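Cell wall surface anchor family protein (Streptococcus pneumoniae, PDB 4OQ1) serves as an ancillary pilin of the pneumococcal pilus, with a probable role in anchoring the pilus to the cell wall. Local coordinates at residues A[32-37]-A[112-117]; A[168-173]-A[208-213]; A[186-191]-A[196-201]. The protein carries 3 engineered substitutions. All blocks are in the same frame, centred on the assembly; numbering follows the deposited sequence.

Contact 1. Residues A[32-37]-A[112-117]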
ATOM      1  N   LEU A  32      17.322  18.516  20.555  1.00 23.99           N
ATOM      2  CA  LEU A  32      17.432  17.155  20.038  1.00 20.82           C
ATOM      3  C   LEU A  32      17.029  17.148  18.557  1.00 23.09           C
ATOM      4  O   LEU A  32      15.966  17.570  18.170  1.00 23.41           O
ATOM      5  CB  LEU A  32      16.513  16.197  20.818  1.00 21.05           C
ATOM      6  CG  LEU A  32      16.922  16.011  22.286  1.00 20.07           C
ATOM      7  CD1 LEU A  32      15.913  15.287  23.108  1.00 17.79           C
ATOM      8  CD2 LEU A  32      18.250  15.275  22.361  1.00 23.85           C
ATOM      9  N   GLN A  33      17.918  16.673  17.708  1.00 19.69           N
ATOM     10  CA  GLN A  33      17.605  16.497  16.312  1.00 22.41           C
ATOM     11  C   GLN A  33      17.419  14.984  16.115  1.00 21.72           C
ATOM     12  O   GLN A  33      18.146  14.173  16.688  1.00 23.04           O
ATOM     13  CB  GLN A  33      18.738  17.118  15.489  1.00 23.34           C
ATOM     14  CG  GLN A  33      18.776  18.632  15.550  1.00 22.94           C
ATOM     15  CD  GLN A  33      20.104  19.265  15.140  1.00 29.84           C
ATOM     16  OE1 GLN A  33      21.061  18.585  14.760  1.00 37.74           O
ATOM     17  NE2 GLN A  33      20.149  20.589  15.161  1.00 26.64           N
ATOM     18  N   LEU A  34      16.418  14.589  15.334  1.00 20.51           N
ATOM     19  CA  LEU A  34      16.068  13.187  15.180  1.00 19.67           C
ATOM     20  C   LEU A  34      16.182  12.710  13.723  1.00 23.84           C
ATOM     21  O   LEU A  34      16.066  13.530  12.772  1.00 24.48           O
ATOM     22  CB  LEU A  34      14.645  12.956  15.609  1.00 20.34           C
ATOM     23  CG  LEU A  34      14.229  13.469  16.975  1.00 20.12           C
ATOM     24  CD1 LEU A  34      12.805  13.060  17.187  1.00 19.87           C
ATOM     25  CD2 LEU A  34      15.120  12.963  18.122  1.00 22.67           C
ATOM     26  N   GLU A  35      16.275  11.406  13.573  1.00 21.60           N
ATOM     27  CA  GLU A  35      16.160  10.756  12.269  1.00 24.13           C
ATOM     28  C   GLU A  35      14.688  10.915  11.784  1.00 25.06           C
ATOM     29  O   GLU A  35      13.720  10.683  12.530  1.00 23.77           O
ATOM     30  CB  GLU A  35      16.521   9.293  12.380  1.00 24.96           C
ATOM     31  CG  GLU A  35      17.945   8.950  12.933  1.00 24.03           C
ATOM     32  CD  GLU A  35      18.133   7.470  13.260  1.00 19.68           C
ATOM     33  OE1 GLU A  35      17.408   6.577  12.795  1.00 21.83           O
ATOM     34  OE2 GLU A  35      19.088   7.093  13.974  1.00 23.83           O
ATOM     35  N   ASN A  36      14.528  11.316  10.518  1.00 29.08           N
ATOM     36  CA  ASN A  36      13.229  11.275   9.850  1.00 26.43           C
ATOM     37  C   ASN A  36      12.326  12.200  10.636  1.00 26.15           C
ATOM     38  O   ASN A  36      11.143  11.909  10.802  1.00 23.46           O
ATOM     39  CB  ASN A  36      12.675   9.832   9.825  1.00 30.69           C
ATOM     40  CG  ASN A  36      11.600   9.597   8.715  1.00 29.27           C
ATOM     41  OD1 ASN A  36      11.580  10.294   7.754  1.00 28.85           O
ATOM     42  ND2 ASN A  36      10.714   8.629   8.911  1.00 25.29           N
ATOM     43  N   TYR A  37      12.903  13.327  11.099  1.00 23.70           N
ATOM     44  CA  TYR A  37      12.263  14.222  12.021  1.00 23.69           C
ATOM     45  C   TYR A  37      10.871  14.658  11.538  1.00 25.73           C
ATOM     46  O   TYR A  37       9.946  14.521  12.267  1.00 25.54           O
ATOM     47  CB  TYR A  37      13.091  15.488  12.322  1.00 23.34           C
ATOM     48  CG  TYR A  37      12.418  16.430  13.310  1.00 27.31           C
ATOM     49  CD1 TYR A  37      12.468  16.180  14.720  1.00 24.42           C
ATOM     50  CD2 TYR A  37      11.675  17.529  12.878  1.00 25.82           C
ATOM     51  CE1 TYR A  37      11.854  17.025  15.616  1.00 26.23           C
ATOM     52  CE2 TYR A  37      11.029  18.355  13.784  1.00 26.21           C
ATOM     53  CZ  TYR A  37      11.121  18.133  15.133  1.00 24.65           C
ATOM     54  OH  TYR A  37      10.478  18.977  16.047  1.00 23.34           O
ATOM     55  N   SER A 112      14.380   7.219  26.203  1.00 18.08           N
ATOM     56  CA  SER A 112      13.378   7.471  25.195  1.00 19.58           C
ATOM     57  C   SER A 112      13.177   8.963  24.970  1.00 21.56           C
ATOM     58  O   SER A 112      13.044   9.696  25.942  1.00 21.72           O
ATOM     59  CB  SER A 112      12.023   6.963  25.789  1.00 21.33           C
ATOM     60  OG  SER A 112      10.982   7.044  24.835  1.00 26.93           O
ATOM     61  N   ILE A 113      13.135   9.409  23.720  1.00 23.60           N
ATOM     62  CA  ILE A 113      12.774  10.784  23.379  1.00 20.66           C
ATOM     63  C   ILE A 113      11.244  10.898  23.218  1.00 23.85           C
ATOM     64  O   ILE A 113      10.687  11.881  23.665  1.00 22.59           O
ATOM     65  CB  ILE A 113      13.476  11.233  22.174  1.00 22.06           C
ATOM     66  CG1 ILE A 113      14.955  11.232  22.506  1.00 18.70           C
ATOM     67  CG2 ILE A 113      13.019  12.633  21.730  1.00 21.52           C
ATOM     68  CD1 ILE A 113      15.891  11.645  21.418  1.00 20.62           C
ATOM     69  N   ILE A 114      10.601   9.871  22.672  1.00 22.67           N
ATOM     70  CA  ILE A 114       9.171   9.917  22.400  1.00 27.50           C
ATOM     71  C   ILE A 114       8.589   8.548  22.540  1.00 21.58           C
ATOM     72  O   ILE A 114       9.134   7.565  22.061  1.00 21.29           O
ATOM     73  CB  ILE A 114       8.874  10.281  20.929  1.00 31.92           C
ATOM     74  CG1 ILE A 114       9.494  11.588  20.548  1.00 31.81           C
ATOM     75  CG2 ILE A 114       7.361  10.338  20.710  1.00 37.38           C
ATOM     76  CD1 ILE A 114       9.182  11.993  19.129  1.00 34.85           C
ATOM     77  N   GLN A 115       7.447   8.443  23.188  1.00 24.19           N
ATOM     78  CA  GLN A 115       6.873   7.145  23.310  1.00 27.96           C
ATOM     79  C   GLN A 115       5.381   7.255  23.358  1.00 34.38           C
ATOM     80  O   GLN A 115       4.849   7.622  24.398  1.00 34.24           O
ATOM     81  CB  GLN A 115       7.396   6.433  24.567  1.00 35.58           C
ATOM     82  CG  GLN A 115       6.877   5.000  24.753  1.00 40.30           C
ATOM     83  CD  GLN A 115       7.036   4.113  23.485  1.00 51.39           C
ATOM     84  OE1 GLN A 115       6.040   3.831  22.765  1.00 53.27           O
ATOM     85  NE2 GLN A 115       8.294   3.704  23.180  1.00 47.49           N
ATOM     86  N   THR A 116       4.720   6.967  22.227  1.00 35.55           N
ATOM     87  CA  THR A 116       3.285   7.131  22.079  1.00 40.42           C
ATOM     88  C   THR A 116       2.722   5.886  21.419  1.00 41.48           C
ATOM     89  O   THR A 116       3.443   4.990  20.988  1.00 35.97           O
ATOM     90  CB  THR A 116       2.883   8.376  21.250  1.00 44.13           C
ATOM     91  OG1 THR A 116       3.337   8.271  19.874  1.00 42.29           O
ATOM     92  CG2 THR A 116       3.443   9.579  21.837  1.00 44.97           C
ATOM     93  N   ASP A 117       1.409   5.869  21.356  1.00 39.64           N
ATOM     94  CA  ASP A 117       0.662   4.826  20.691  1.00 44.37           C
ATOM     95  C   ASP A 117       0.937   4.802  19.207  1.00 41.01           C
ATOM     96  O   ASP A 117       0.725   3.800  18.590  1.00 47.72           O
ATOM     97  CB  ASP A 117      -0.832   5.093  20.839  1.00 48.72           C
ATOM     98  CG  ASP A 117      -1.305   5.052  22.286  1.00 51.95           C
ATOM     99  OD1 ASP A 117      -0.598   4.485  23.153  1.00 53.58           O
ATOM    100  OD2 ASP A 117      -2.410   5.598  22.536  1.00 57.87           O
TER

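Contact 2. Residues A[168-173]-A[208-213]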
ATOM      1  N   PHE A 168      -2.243  -3.910  -4.860  1.00 16.20           N
ATOM      2  CA  PHE A 168      -2.774  -4.754  -3.739  1.00 17.40           C
ATOM      3  C   PHE A 168      -3.266  -3.837  -2.622  1.00 16.31           C
ATOM      4  O   PHE A 168      -2.809  -2.708  -2.461  1.00 21.17           O
ATOM      5  CB  PHE A 168      -1.690  -5.664  -3.207  1.00 15.68           C
ATOM      6  CG  PHE A 168      -1.351  -6.804  -4.113  1.00 12.53           C
ATOM      7  CD1 PHE A 168      -0.465  -6.684  -5.073  1.00 14.38           C
ATOM      8  CD2 PHE A 168      -1.903  -8.052  -3.918  1.00 13.71           C
ATOM      9  CE1 PHE A 168      -0.111  -7.779  -5.878  1.00 12.33           C
ATOM     10  CE2 PHE A 168      -1.616  -9.140  -4.739  1.00 14.99           C
ATOM     11  CZ  PHE A 168      -0.686  -9.008  -5.708  1.00 14.66           C
ATOM     12  N   LYS A 169      -4.290  -4.278  -1.891  1.00 20.61           N
ATOM     13  CA  LYS A 169      -4.534  -3.669  -0.591  1.00 17.81           C
ATOM     14  C   LYS A 169      -4.186  -4.673   0.464  1.00 17.16           C
ATOM     15  O   LYS A 169      -4.229  -5.916   0.285  1.00 17.40           O
ATOM     16  CB  LYS A 169      -6.006  -3.213  -0.438  1.00 22.03           C
ATOM     17  CG  LYS A 169      -6.358  -2.013  -1.277  1.00 27.65           C
ATOM     18  CD  LYS A 169      -7.810  -1.596  -1.038  1.00 30.89           C
ATOM     19  CE  LYS A 169      -8.400  -0.604  -2.025  1.00 39.33           C
ATOM     20  NZ  LYS A 169      -7.654   0.684  -2.161  1.00 42.96           N
ATOM     21  N   LEU A 170      -3.708  -4.146   1.583  1.00 20.09           N
ATOM     22  CA  LEU A 170      -3.316  -4.911   2.739  1.00 16.76           C
ATOM     23  C   LEU A 170      -4.358  -4.769   3.859  1.00 17.72           C
ATOM     24  O   LEU A 170      -4.659  -3.701   4.282  1.00 17.78           O
ATOM     25  CB  LEU A 170      -2.031  -4.357   3.201  1.00 20.32           C
ATOM     26  CG  LEU A 170      -1.404  -4.948   4.445  1.00 18.73           C
ATOM     27  CD1 LEU A 170      -1.072  -6.406   4.165  1.00 18.82           C
ATOM     28  CD2 LEU A 170      -0.121  -4.151   4.777  1.00 20.93           C
ATOM     29  N   VAL A 171      -4.867  -5.886   4.335  1.00 18.73           N
ATOM     30  CA  VAL A 171      -5.805  -5.959   5.387  1.00 19.66           C
ATOM     31  C   VAL A 171      -5.310  -6.973   6.464  1.00 21.88           C
ATOM     32  O   VAL A 171      -4.536  -7.882   6.180  1.00 21.46           O
ATOM     33  CB  VAL A 171      -7.190  -6.443   4.916  1.00 18.88           C
ATOM     34  CG1 VAL A 171      -7.692  -5.541   3.813  1.00 19.73           C
ATOM     35  CG2 VAL A 171      -7.174  -7.925   4.511  1.00 20.18           C
ATOM     36  N   SER A 172      -5.640  -6.709   7.715  1.00 20.67           N
ATOM     37  CA  SER A 172      -5.313  -7.617   8.813  1.00 20.99           C
ATOM     38  C   SER A 172      -6.502  -8.553   8.867  1.00 22.38           C
ATOM     39  O   SER A 172      -7.576  -8.237   8.387  1.00 21.97           O
ATOM     40  CB  SER A 172      -5.172  -6.873  10.150  1.00 24.92           C
ATOM     41  OG  SER A 172      -6.355  -6.142  10.436  1.00 24.88           O
ATOM     42  N   VAL A 173      -6.273  -9.672   9.499  1.00 24.19           N
ATOM     43  CA  VAL A 173      -7.191 -10.759   9.582  1.00 26.74           C
ATOM     44  C   VAL A 173      -7.411 -11.170  11.048  1.00 29.31           C
ATOM     45  O   VAL A 173      -6.453 -11.420  11.777  1.00 29.83           O
ATOM     46  CB  VAL A 173      -6.608 -11.973   8.877  1.00 25.43           C
ATOM     47  CG1 VAL A 173      -7.471 -13.221   9.162  1.00 29.81           C
ATOM     48  CG2 VAL A 173      -6.499 -11.723   7.414  1.00 26.22           C
ATOM     49  N   ILE A 208       6.622  -5.909  -3.555  1.00 18.12           N
ATOM     50  CA  ILE A 208       6.170  -4.986  -2.528  1.00 18.42           C
ATOM     51  C   ILE A 208       6.826  -5.347  -1.186  1.00 17.43           C
ATOM     52  O   ILE A 208       6.784  -6.514  -0.725  1.00 19.57           O
ATOM     53  CB  ILE A 208       4.648  -4.951  -2.397  1.00 18.34           C
ATOM     54  CG1 ILE A 208       3.989  -4.421  -3.683  1.00 18.79           C
ATOM     55  CG2 ILE A 208       4.189  -4.100  -1.222  1.00 18.99           C
ATOM     56  CD1 ILE A 208       2.482  -4.761  -3.766  1.00 16.06           C
ATOM     57  N   PHE A 209       7.329  -4.345  -0.517  1.00 18.90           N
ATOM     58  CA  PHE A 209       8.056  -4.529   0.776  1.00 19.51           C
ATOM     59  C   PHE A 209       7.454  -3.680   1.846  1.00 20.89           C
ATOM     60  O   PHE A 209       7.378  -2.449   1.691  1.00 23.70           O
ATOM     61  CB  PHE A 209       9.558  -4.192   0.583  1.00 22.57           C
ATOM     62  CG  PHE A 209      10.443  -4.647   1.714  1.00 27.14           C
ATOM     63  CD1 PHE A 209      10.816  -5.950   1.803  1.00 30.30           C
ATOM     64  CD2 PHE A 209      10.919  -3.756   2.642  1.00 29.92           C
ATOM     65  CE1 PHE A 209      11.622  -6.415   2.853  1.00 37.58           C
ATOM     66  CE2 PHE A 209      11.746  -4.195   3.701  1.00 34.83           C
ATOM     67  CZ  PHE A 209      12.084  -5.532   3.796  1.00 38.43           C
ATOM     68  N   VAL A 210       6.954  -4.321   2.902  1.00 17.83           N
ATOM     69  CA  VAL A 210       6.295  -3.628   4.011  1.00 18.30           C
ATOM     70  C   VAL A 210       6.987  -3.953   5.311  1.00 20.71           C
ATOM     71  O   VAL A 210       7.076  -5.148   5.710  1.00 19.51           O
ATOM     72  CB  VAL A 210       4.817  -4.044   4.161  1.00 15.25           C
ATOM     73  CG1 VAL A 210       4.167  -3.188   5.221  1.00 17.48           C
ATOM     74  CG2 VAL A 210       4.127  -3.871   2.798  1.00 18.92           C
ATOM     75  N   THR A 211       7.384  -2.912   6.034  1.00 21.10           N
ATOM     76  CA  THR A 211       7.983  -3.055   7.371  1.00 20.79           C
ATOM     77  C   THR A 211       7.100  -2.608   8.534  1.00 24.43           C
ATOM     78  O   THR A 211       6.206  -1.792   8.367  1.00 21.90           O
ATOM     79  CB  THR A 211       9.316  -2.315   7.436  1.00 25.62           C
ATOM     80  OG1 THR A 211       9.157  -0.922   7.216  1.00 24.82           O
ATOM     81  CG2 THR A 211      10.221  -2.801   6.401  1.00 23.03           C
ATOM     82  N   ASN A 212       7.401  -3.125   9.729  1.00 24.89           N
ATOM     83  CA  ASN A 212       6.867  -2.657  11.000  1.00 24.39           C
ATOM     84  C   ASN A 212       5.427  -2.997  11.262  1.00 22.62           C
ATOM     85  O   ASN A 212       4.812  -2.443  12.147  1.00 21.26           O
ATOM     86  CB  ASN A 212       7.004  -1.164  11.119  1.00 23.14           C
ATOM     87  CG  ASN A 212       6.910  -0.701  12.521  1.00 27.53           C
ATOM     88  OD1 ASN A 212       7.700  -1.112  13.345  1.00 29.17           O
ATOM     89  ND2 ASN A 212       5.897   0.094  12.833  1.00 34.84           N
ATOM     90  N   LEU A 213       4.854  -3.870  10.447  1.00 23.35           N
ATOM     91  CA  LEU A 213       3.594  -4.403  10.773  1.00 21.04           C
ATOM     92  C   LEU A 213       3.613  -5.074  12.172  1.00 23.60           C
ATOM     93  O   LEU A 213       4.540  -5.789  12.461  1.00 22.31           O
ATOM     94  CB  LEU A 213       3.201  -5.489   9.750  1.00 21.03           C
ATOM     95  CG  LEU A 213       2.842  -4.948   8.341  1.00 19.40           C
ATOM     96  CD1 LEU A 213       2.655  -6.132   7.416  1.00 17.10           C
ATOM     97  CD2 LEU A 213       1.637  -3.985   8.293  1.00 18.65           C
TER

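Contact 3. Residues A[186-191]-A[196-201]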
ATOM      1  N   GLY A 186       4.583   6.348   3.996  1.00 31.27           N
ATOM      2  CA  GLY A 186       5.760   6.164   3.247  1.00 33.77           C
ATOM      3  C   GLY A 186       5.474   5.035   2.314  1.00 34.54           C
ATOM      4  O   GLY A 186       4.318   4.790   1.946  1.00 34.82           O
ATOM      5  N   GLU A 187       6.520   4.289   2.003  1.00 30.87           N
ATOM      6  CA  GLU A 187       6.468   3.318   0.979  1.00 30.36           C
ATOM      7  C   GLU A 187       7.425   2.216   1.379  1.00 33.12           C
ATOM      8  O   GLU A 187       8.585   2.199   0.929  1.00 30.22           O
ATOM      9  CB  GLU A 187       6.941   3.974  -0.317  1.00 38.41           C
ATOM     10  CG  GLU A 187       6.979   3.158  -1.584  1.00 41.30           C
ATOM     11  CD  GLU A 187       7.521   4.007  -2.763  1.00 55.49           C
ATOM     12  OE1 GLU A 187       8.656   4.543  -2.693  1.00 52.95           O
ATOM     13  OE2 GLU A 187       6.809   4.142  -3.774  1.00 56.69           O
ATOM     14  N   TYR A 188       6.994   1.267   2.188  1.00 28.90           N
ATOM     15  CA  TYR A 188       5.718   1.227   2.888  1.00 26.86           C
ATOM     16  C   TYR A 188       6.020   0.745   4.300  1.00 23.48           C
ATOM     17  O   TYR A 188       6.727  -0.216   4.424  1.00 25.46           O
ATOM     18  CB  TYR A 188       4.831   0.185   2.227  1.00 24.48           C
ATOM     19  CG  TYR A 188       4.448   0.438   0.791  1.00 25.95           C
ATOM     20  CD1 TYR A 188       3.475   1.422   0.439  1.00 25.56           C
ATOM     21  CD2 TYR A 188       5.052  -0.281  -0.242  1.00 28.97           C
ATOM     22  CE1 TYR A 188       3.103   1.632  -0.892  1.00 23.86           C
ATOM     23  CE2 TYR A 188       4.690  -0.070  -1.586  1.00 31.97           C
ATOM     24  CZ  TYR A 188       3.701   0.856  -1.911  1.00 28.54           C
ATOM     25  OH  TYR A 188       3.354   1.006  -3.229  1.00 26.92           O
ATOM     26  N   ARG A 189       5.418   1.337   5.334  1.00 22.75           N
ATOM     27  CA  ARG A 189       5.738   1.118   6.706  1.00 21.84           C
ATOM     28  C   ARG A 189       4.458   1.324   7.437  1.00 21.75           C
ATOM     29  O   ARG A 189       3.732   2.259   7.150  1.00 19.28           O
ATOM     30  CB  ARG A 189       6.790   2.096   7.231  1.00 31.15           C
ATOM     31  CG  ARG A 189       8.029   2.044   6.320  1.00 37.26           C
ATOM     32  CD  ARG A 189       9.192   2.918   6.718  1.00 46.27           C
ATOM     33  NE  ARG A 189       9.042   4.158   6.002  1.00 52.53           N
ATOM     34  CZ  ARG A 189       8.560   5.284   6.513  1.00 52.86           C
ATOM     35  NH1 ARG A 189       8.215   5.381   7.804  1.00 51.17           N
ATOM     36  NH2 ARG A 189       8.455   6.327   5.701  1.00 54.56           N
ATOM     37  N   TYR A 190       4.164   0.448   8.362  1.00 20.68           N
ATOM     38  CA  TYR A 190       3.019   0.596   9.189  1.00 19.94           C
ATOM     39  C   TYR A 190       3.169   1.818  10.077  1.00 25.11           C
ATOM     40  O   TYR A 190       4.246   2.092  10.586  1.00 20.03           O
ATOM     41  CB  TYR A 190       2.887  -0.675  10.072  1.00 21.45           C
ATOM     42  CG  TYR A 190       1.860  -0.624  11.102  1.00 22.39           C
ATOM     43  CD1 TYR A 190       0.561  -1.064  10.848  1.00 20.66           C
ATOM     44  CD2 TYR A 190       2.138  -0.172  12.363  1.00 26.12           C
ATOM     45  CE1 TYR A 190      -0.427  -1.014  11.749  1.00 22.30           C
ATOM     46  CE2 TYR A 190       1.121  -0.131  13.319  1.00 22.28           C
ATOM     47  CZ  TYR A 190      -0.123  -0.599  13.018  1.00 23.16           C
ATOM     48  OH  TYR A 190      -1.102  -0.563  13.919  1.00 21.50           O
ATOM     49  N   SER A 191       2.080   2.526  10.282  1.00 25.07           N
ATOM     50  CA  SER A 191       2.016   3.502  11.337  1.00 28.63           C
ATOM     51  C   SER A 191       0.605   3.550  11.767  1.00 26.39           C
ATOM     52  O   SER A 191      -0.284   3.717  10.939  1.00 24.15           O
ATOM     53  CB  SER A 191       2.438   4.892  10.851  1.00 27.72           C
ATOM     54  OG  SER A 191       1.897   5.921  11.668  1.00 30.08           O
ATOM     55  N   VAL A 196      -5.270   4.733   5.658  1.00 25.90           N
ATOM     56  CA  VAL A 196      -5.895   3.386   5.545  1.00 27.64           C
ATOM     57  C   VAL A 196      -6.371   3.099   4.089  1.00 29.32           C
ATOM     58  O   VAL A 196      -6.606   1.973   3.688  1.00 33.15           O
ATOM     59  CB  VAL A 196      -7.041   3.339   6.556  1.00 30.23           C
ATOM     60  CG1 VAL A 196      -7.995   2.262   6.281  1.00 35.60           C
ATOM     61  CG2 VAL A 196      -6.488   3.167   7.982  1.00 30.44           C
ATOM     62  N   GLY A 197      -6.362   4.104   3.247  1.00 27.48           N
ATOM     63  CA  GLY A 197      -6.988   3.947   1.960  1.00 36.49           C
ATOM     64  C   GLY A 197      -6.110   3.580   0.783  1.00 39.94           C
ATOM     65  O   GLY A 197      -6.534   3.827  -0.336  1.00 50.64           O
ATOM     66  N   ARG A 198      -4.923   3.009   0.971  1.00 33.44           N
ATOM     67  CA  ARG A 198      -3.958   3.065  -0.118  1.00 30.90           C
ATOM     68  C   ARG A 198      -3.872   1.717  -0.865  1.00 30.05           C
ATOM     69  O   ARG A 198      -4.001   0.631  -0.276  1.00 26.10           O
ATOM     70  CB  ARG A 198      -2.567   3.502   0.355  1.00 29.66           C
ATOM     71  CG  ARG A 198      -2.530   4.866   1.013  1.00 32.62           C
ATOM     72  CD  ARG A 198      -1.205   5.181   1.646  1.00 28.19           C
ATOM     73  NE  ARG A 198      -0.119   5.133   0.653  1.00 30.99           N
ATOM     74  CZ  ARG A 198       1.194   5.118   0.936  1.00 30.27           C
ATOM     75  NH1 ARG A 198       1.638   5.164   2.200  1.00 28.41           N
ATOM     76  NH2 ARG A 198       2.069   5.031  -0.049  1.00 31.89           N
ATOM     77  N   THR A 199      -3.662   1.825  -2.169  1.00 23.87           N
ATOM     78  CA  THR A 199      -3.292   0.706  -2.978  1.00 22.03           C
ATOM     79  C   THR A 199      -1.822   0.684  -3.041  1.00 20.80           C
ATOM     80  O   THR A 199      -1.186   1.728  -3.256  1.00 21.78           O
ATOM     81  CB  THR A 199      -3.933   0.780  -4.359  1.00 20.29           C
ATOM     82  OG1 THR A 199      -5.361   0.795  -4.149  1.00 24.15           O
ATOM     83  CG2 THR A 199      -3.619  -0.413  -5.173  1.00 21.49           C
ATOM     84  N   LEU A 200      -1.268  -0.506  -2.852  1.00 19.64           N
ATOM     85  CA  LEU A 200       0.214  -0.721  -2.889  1.00 19.66           C
ATOM     86  C   LEU A 200       0.541  -1.312  -4.253  1.00 20.77           C
ATOM     87  O   LEU A 200      -0.081  -2.265  -4.678  1.00 19.85           O
ATOM     88  CB  LEU A 200       0.562  -1.771  -1.789  1.00 21.14           C
ATOM     89  CG  LEU A 200       0.306  -1.614  -0.296  1.00 23.90           C
ATOM     90  CD1 LEU A 200      -1.154  -1.606   0.141  1.00 28.06           C
ATOM     91  CD2 LEU A 200       0.952  -2.672   0.563  1.00 27.85           C
ATOM     92  N   TYR A 201       1.610  -0.854  -4.949  1.00 18.83           N
ATOM     93  CA  TYR A 201       1.881  -1.308  -6.272  1.00 19.13           C
ATOM     94  C   TYR A 201       3.262  -1.939  -6.355  1.00 18.11           C
ATOM     95  O   TYR A 201       4.216  -1.382  -5.835  1.00 19.88           O
ATOM     96  CB  TYR A 201       1.891  -0.072  -7.315  1.00 22.42           C
ATOM     97  CG  TYR A 201       0.522   0.517  -7.494  1.00 21.85           C
ATOM     98  CD1 TYR A 201       0.122   1.554  -6.701  1.00 23.50           C
ATOM     99  CD2 TYR A 201      -0.379  -0.023  -8.384  1.00 25.11           C
ATOM    100  CE1 TYR A 201      -1.158   2.082  -6.793  1.00 24.84           C
ATOM    101  CE2 TYR A 201      -1.702   0.450  -8.483  1.00 24.13           C
ATOM    102  CZ  TYR A 201      -2.071   1.546  -7.753  1.00 26.54           C
ATOM    103  OH  TYR A 201      -3.380   2.028  -7.794  1.00 25.61           O
TER

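Contact 1. Residues A[32-37]-A[112-117]
Ile113 touches two leucines of residues 32-37 with its CD1 methyl. CD1 of Ile113 lies 3.6 Å from CD2 of Leu34 and 4.0 Å from CD1 of Leu32. This is the tight part of the contact. The side chains of Leu32 and Ile113 reach toward each other tip to tip. Leu34 and Ile113 instead slide past each other in opposite directions. CG1 of Ile113 stands anti to its carbonyl carbon (chi1 -64°), and the chain is extended beyond it. This carries CD1 to both leucines. CG2 of the same residue lies further back, 4.2 Å from CD2 of Leu34. No hydrogen bond joins the two segments. Strands 98-103 and 120-129 supply more apolar cover: Leu32 touches Val100 and Phe125, and Ile113 touches Ala123.

The contact is looser beyond Leu34, which is partly exposed. Its CD1 meets CD1 of Ile114 at 4.2 Å. Past this pair the two segments separate. Residues 34-37 form a type II beta turn, with Glu35 and Asn36 exposed. In 112-117, Asp117 is also exposed. Ile113 and Ile114 both lie opposite Tyr121 of strand 120-129, which is consistent with both side chains pointing to residues 32-37. Such a pairing of two residues with one is a classic beta bulge.

Contact 2. Residues A[168-173]-A[208-213]
Leu170 has the most surface buried in this contact, and it meets two residues of 208-213 through one methyl. Its CD2 lies 3.9 Å from CD2 of Leu213, where the two leucines approach tip to tip. The same CD2 is 4.4 Å from CG1 of Val210, a looser touch. CG of Leu170 is anti to the backbone N (chi1 178°), and this sends the branched end across toward the other strand.

Ile208 comes second in buried surface. Its CD1 reaches CD1 of Phe168 at 3.8 Å. The two side chains cross obliquely. An extended chain at Ile208 (chi2 163°) brings CD1 this far.

All five touching residues are buried. No hydrogen bond links the segments, and the nearest CA atoms, of Phe168 and Ile208, are 9.0 Å apart. The segments meet through apolar side chains alone, without strand pairing between them.

Each strand pairs within its own sheet. Strand 167-174 runs between 216-224 on one side and 177-185 and 200-201 on the other. Strand 207-211 lies beside 150-157. The contact fills the core between these sheets: Phe168 also touches Phe220 and Leu153, while Leu213 packs on Val182 and Val151.

Contact 3. Residues A[186-191]-A[196-201]
Arg198 holds the carbonyl oxygen of Gly186 with both of its terminal nitrogens. NH1 donates to Gly186 O at 2.7 Å, with an N-H...O angle of 152° and the donor in the carbonyl plane. NH2 donates to the same oxygen at 3.0 Å and is less straight, at 136°. That donor is tilted from the carbonyl plane. The oxygen lies close to the guanidinium plane, and NH1 and NH2 reach it end-on. A bend in the arginine chain at chi3 turns the guanidinium toward the carbonyl.

Tyr188 makes the second polar link. Its OH accepts a hydrogen bond from the backbone N of Tyr201 at 3.1 Å, nearly straight at 167°. The ring packs between apolar groups. Leu200 lies over one face, with its CB 4.1 Å from Tyr188 CZ. CG of Glu187 covers the centre of the opposite face. NH2 of Arg198 is 3.7 Å from CE1 of Tyr188 and approaches obliquely.

Other polar ends are satisfied outside the two segments. Tyr201 OH bonds to Glu224, and Arg189 forms a salt bridge with Glu39.

The bonds that join these segments each pair a side chain with the backbone. Two N-H groups of one guanidinium satisfy the Gly186 carbonyl, and a tyrosine hydroxyl, Tyr188 OH, satisfies the backbone N-H of Tyr201. The carboxylate of Glu187 stays 6.1 Å from Arg198, measured OE2 to NH2. It is too far for a salt bridge but may add some favourable electrostatics.

Contact 1 comes first along the chain and belongs to the N-terminal eight-stranded sheet. Contacts 2 and 3 follow in the prealbumin-like domain, with residues 186-191 and 196-201 both falling between the two segments of contact 2. Their centres are about 7 Å apart. Backbone bonds tie them closely: Phe168 with Leu200, and Thr211 with Tyr190. The centre of contact 1 lies about 24 Å from that of contact 2 and about 21 Å from that of contact 3. Contacts 1 and 3 still touch, through Asn36 and Arg189. Asp117 O bonds to Ser192 OG, and Ser191 OG to Gln43 OE1, so contact 3 appears to lie where the N-terminal and prealbumin-like domains meet.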